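Local atomic coordinates of putative gdp-fucose protein o-fucosyltransferase 1 (Caenorhabditis elegans, PDB entry 3ZY2), a protein that belongs to the GDP-fucose protein O-fucosyltransferase family, has the two-domain GT-B fold and is modelled with bound guanosine-5'-diphosphate. Residues T87-P90 with P91-K95; R192-S195 with R196-E199. All coordinates share one frame; numbering follows the deposited sequence.

Contact 1 (T87-P90 with P91-K95); sequences TVWP and PEKRK
A tight turn with a short 3-10 segment links helix 77-88 to strand 95-98, and Trp-89 and Arg-94 fold together across it. The backbone carbonyl of Trp-89 takes two N-H groups from the side of the guanidinium. NE of Arg-94 lies 2.7 Å from O of Trp-89, in a fairly straight bond (N-H...O 159°). NH2 of Arg-94 reaches the same O of Trp-89 at 3.0 Å and is more bent (135°). The oxygen sits almost exactly in the guanidinium plane. This double grip should fix the rotation of that group. The aliphatic part of Arg-94 runs across one face of the indole. Its CG lies over the six-membered ring of Trp-89, 3.7 Å from the centroid, as a CH-pi contact. The chain of Arg-94 is extended from CG to NE, which carries it from the ring to the carbonyl. The ring and guanidinium planes are 31° apart. CD of Pro-91 lies against one guanidinium face, offset toward its rim. The turn itself is closed by N of Lys-93, which donates to O of Pro-90 at 2.9 Å. NE1 of Trp-89 makes only a weak bond to O of Lys-93, at 3.2 Å. The same NE1 donates to a water 2.9 Å away, and this water donates to O of Lys-95. CG of Lys-93 packs 3.8 Å from CD of Pro-90. Arg-94 is also the centre of an inverse gamma turn, in which N of Lys-95 bonds weakly to that same O of Lys-93. The indole of Trp-89 packs on Phe-80 of helix 77-88 and on Val-168 and Ala-170 of strand 168-171. Lys-95 forms a salt bridge with Asp-232 of the second subunit, while the backbone of Arg-94 bonds to Val-134, just before strand 135-138.

Contact 2 (R192-S195 with R196-E199); sequences RWSS and RITE
With chi1 at 63°, OG of Ser-194 lies between its own backbone N and carbonyl carbon and faces the first turn of the helix. It accepts from N of Ile-197 at 3.4 Å, a weak but fairly straight bond (163°). Thr-198 has chi1 -61°, with OG1 on the side of its own backbone N, and this turns the hydroxyl back toward the start of the helix. OG1 of Thr-198 lies 3.1 Å from O of Ser-194 and 3.2 Å from O of Trp-193, so its one proton has two possible acceptors. O of Trp-193 also accepts a hydrogen bond from NE2 of Gln-64. The main-chain bond to O of Ser-194 is clear: N of Thr-198 donates to it at 2.9 Å, nearly straight. One residue on, N of Glu-199 donates to O of Ser-195, also at 2.9 Å. Ile-197 packs against both the capping serine and Trp-193. Its CG2 touches CB of Trp-193 at 3.8 Å, and its CG1 lies 3.5 Å from OG of Ser-194. Several polar groups have further partners outside the two segments. OG of Ser-194 is hydrogen-bonded to O of Phe-61, which also accepts from NH2 of Arg-196. NE1 of Trp-193 bonds to Glu-343. The guanidinium of Arg-196 makes a cation-pi contact with Phe-61, and the indole of Trp-193 stacks with Phe-63. These partners tie the start of the helix to the 61-64 region, and Trp-193 and Ile-197 also pack on Ala-320 of helix 315-324. Ser-194 is thus a serine N-cap, whose hydroxyl accepts, weakly here, from the backbone N-H three residues ahead. It starts helix 195-208, which leads on to strand 213-218 of the five-stranded parallel sheet in this GT-B fold.

Contact 1 and contact 2 are separate local structures at the ends of two different helices. Contact 1 takes in the C-terminal end of helix 77-88 and the turn after it, and contact 2 caps the N-terminal end of helix 195-208. Their centres are 35 Å apart and their nearest atoms about 25 Å, so they do not touch. Contact 1 leads into strand 95-98 of the six-stranded parallel sheet, while contact 2 precedes strand 213-218 of the five-stranded one. In contact 2 the side chain of Trp-193 is about 10 Å from bound GDP. Contact 1 lies 29 Å from the chain centre and borders the second subunit through Lys-95.

Contact 1 (T87-P90 with P91-K95)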
# COMPACT_ATOMS: atom_id res chain seq x y z
N THR A 87 -30.13 3.17 4.91
CA THR A 87 -30.67 1.79 5.00
C THR A 87 -29.77 0.70 4.41
O THR A 87 -29.76 -0.43 4.89
CB THR A 87 -32.07 1.65 4.33
OG1 THR A 87 -31.97 2.03 2.95
CG2 THR A 87 -33.12 2.50 5.03
N VAL A 88 -29.04 1.04 3.34
CA VAL A 88 -28.18 0.04 2.69
C VAL A 88 -26.84 -0.15 3.42
O VAL A 88 -26.27 -1.23 3.37
CB VAL A 88 -27.94 0.41 1.19
CG1 VAL A 88 -26.87 -0.49 0.55
CG2 VAL A 88 -29.24 0.34 0.42
N TRP A 89 -26.34 0.88 4.09
CA TRP A 89 -24.99 0.86 4.64
C TRP A 89 -24.85 1.66 5.94
O TRP A 89 -24.13 2.67 6.00
CB TRP A 89 -24.05 1.39 3.57
CG TRP A 89 -22.59 1.17 3.80
CD1 TRP A 89 -21.96 -0.01 4.09
CD2 TRP A 89 -21.55 2.17 3.67
NE1 TRP A 89 -20.59 0.20 4.17
CE2 TRP A 89 -20.33 1.52 3.93
CE3 TRP A 89 -21.56 3.54 3.39
CZ2 TRP A 89 -19.10 2.21 3.90
CZ3 TRP A 89 -20.33 4.23 3.37
CH2 TRP A 89 -19.12 3.56 3.63
N PRO A 90 -25.54 1.22 6.99
CA PRO A 90 -25.56 1.97 8.25
C PRO A 90 -24.20 1.92 8.95
O PRO A 90 -23.37 1.06 8.61
CB PRO A 90 -26.63 1.23 9.06
CG PRO A 90 -26.64 -0.15 8.50
CD PRO A 90 -26.36 -0.00 7.04
N PRO A 91 -23.94 2.86 9.89
CA PRO A 91 -22.62 2.91 10.54
C PRO A 91 -22.00 1.56 10.90
O PRO A 91 -20.80 1.36 10.67
CB PRO A 91 -22.88 3.76 11.78
CG PRO A 91 -23.97 4.74 11.32
CD PRO A 91 -24.72 4.08 10.18
N GLU A 92 -22.80 0.63 11.44
CA GLU A 92 -22.28 -0.67 11.89
C GLU A 92 -21.63 -1.55 10.82
O GLU A 92 -20.80 -2.40 11.14
CB GLU A 92 -23.38 -1.46 12.67
CG GLU A 92 -23.17 -2.98 12.84
CD GLU A 92 -23.74 -3.81 11.68
OE1 GLU A 92 -24.80 -3.44 11.12
OE2 GLU A 92 -23.13 -4.86 11.34
N LYS A 93 -21.97 -1.35 9.55
CA LYS A 93 -21.39 -2.22 8.53
C LYS A 93 -20.44 -1.47 7.60
O LYS A 93 -20.12 -1.94 6.51
CB LYS A 93 -22.45 -3.02 7.75
CG LYS A 93 -23.33 -2.23 6.80
CD LYS A 93 -24.41 -3.11 6.15
CE LYS A 93 -25.35 -3.75 7.18
NZ LYS A 93 -26.70 -4.12 6.65
N ARG A 94 -19.99 -0.31 8.08
CA ARG A 94 -19.05 0.51 7.31
C ARG A 94 -17.63 0.01 7.52
O ARG A 94 -16.92 0.44 8.44
CB ARG A 94 -19.23 1.99 7.65
CG ARG A 94 -20.64 2.47 7.29
CD ARG A 94 -20.89 3.93 7.49
NE ARG A 94 -22.30 4.20 7.17
CZ ARG A 94 -22.91 5.36 7.37
NH1 ARG A 94 -22.27 6.39 7.90
NH2 ARG A 94 -24.19 5.49 7.03
N LYS A 95 -17.23 -0.90 6.64
CA LYS A 95 -15.89 -1.47 6.62
C LYS A 95 -15.00 -0.77 5.58
O LYS A 95 -15.46 -0.40 4.49
CB LYS A 95 -15.95 -2.98 6.37
CG LYS A 95 -16.68 -3.79 7.48
CD LYS A 95 -16.14 -5.20 7.55
CE LYS A 95 -16.49 -5.92 8.85
NZ LYS A 95 -17.94 -6.26 8.93
O HOH W 1 -18.02 -1.15 3.70

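Contact 2 (R192-S195 with R196-E199)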
# COMPACT_ATOMS: atom_id res chain seq x y z
N ARG A 192 -17.59 14.53 -19.59
CA ARG A 192 -17.99 15.69 -20.37
C ARG A 192 -18.20 16.83 -19.39
O ARG A 192 -18.95 16.68 -18.43
CB ARG A 192 -19.30 15.39 -21.09
CG ARG A 192 -19.83 16.59 -21.89
CD ARG A 192 -21.00 16.22 -22.75
NE ARG A 192 -20.60 15.23 -23.77
CZ ARG A 192 -21.45 14.58 -24.56
NH1 ARG A 192 -22.76 14.81 -24.50
NH2 ARG A 192 -20.97 13.71 -25.43
N TRP A 193 -17.55 17.97 -19.62
CA TRP A 193 -17.68 19.10 -18.70
C TRP A 193 -19.12 19.50 -18.48
O TRP A 193 -19.94 19.49 -19.41
CB TRP A 193 -16.86 20.33 -19.16
CG TRP A 193 -15.41 19.97 -19.30
CD1 TRP A 193 -14.74 19.73 -20.48
CD2 TRP A 193 -14.48 19.72 -18.25
NE1 TRP A 193 -13.44 19.37 -20.21
CE2 TRP A 193 -13.25 19.36 -18.85
CE3 TRP A 193 -14.55 19.77 -16.84
CZ2 TRP A 193 -12.10 19.04 -18.10
CZ3 TRP A 193 -13.41 19.47 -16.09
CH2 TRP A 193 -12.20 19.12 -16.73
N SER A 194 -19.41 19.90 -17.24
CA SER A 194 -20.75 20.39 -16.91
C SER A 194 -21.12 21.51 -17.87
O SER A 194 -20.25 22.21 -18.44
CB SER A 194 -20.77 20.89 -15.47
OG SER A 194 -19.88 22.00 -15.33
N SER A 195 -22.41 21.70 -18.07
CA SER A 195 -22.86 22.76 -18.95
C SER A 195 -22.32 24.12 -18.51
O SER A 195 -21.96 24.94 -19.35
CB SER A 195 -24.38 22.76 -19.03
OG SER A 195 -24.93 23.06 -17.77
N ARG A 196 -22.22 24.35 -17.21
CA ARG A 196 -21.69 25.62 -16.70
C ARG A 196 -20.26 25.87 -17.20
O ARG A 196 -19.93 26.97 -17.65
CB ARG A 196 -21.75 25.63 -15.18
CG ARG A 196 -21.27 26.92 -14.52
CD ARG A 196 -21.17 26.72 -13.01
NE ARG A 196 -20.36 25.54 -12.67
CZ ARG A 196 -19.04 25.54 -12.50
NH1 ARG A 196 -18.34 26.67 -12.60
NH2 ARG A 196 -18.42 24.41 -12.25
N ILE A 197 -19.41 24.85 -17.08
CA ILE A 197 -18.02 24.98 -17.51
C ILE A 197 -17.91 25.10 -19.02
O ILE A 197 -17.12 25.91 -19.56
CB ILE A 197 -17.18 23.80 -16.98
CG1 ILE A 197 -17.00 23.98 -15.48
CG2 ILE A 197 -15.84 23.74 -17.70
CD1 ILE A 197 -16.44 22.78 -14.75
N THR A 198 -18.70 24.30 -19.73
CA THR A 198 -18.70 24.35 -21.18
C THR A 198 -19.05 25.75 -21.67
O THR A 198 -18.36 26.32 -22.53
CB THR A 198 -19.65 23.27 -21.73
OG1 THR A 198 -19.16 21.98 -21.29
CG2 THR A 198 -19.72 23.31 -23.25
N GLU A 199 -20.09 26.33 -21.09
CA GLU A 199 -20.51 27.66 -21.49
C GLU A 199 -19.46 28.71 -21.17
O GLU A 199 -19.24 29.65 -21.95
CB GLU A 199 -21.87 27.98 -20.83
CG GLU A 199 -23.05 27.22 -21.47
CD GLU A 199 -23.01 27.23 -23.01
OE1 GLU A 199 -23.01 28.32 -23.61
OE2 GLU A 199 -22.98 26.13 -23.61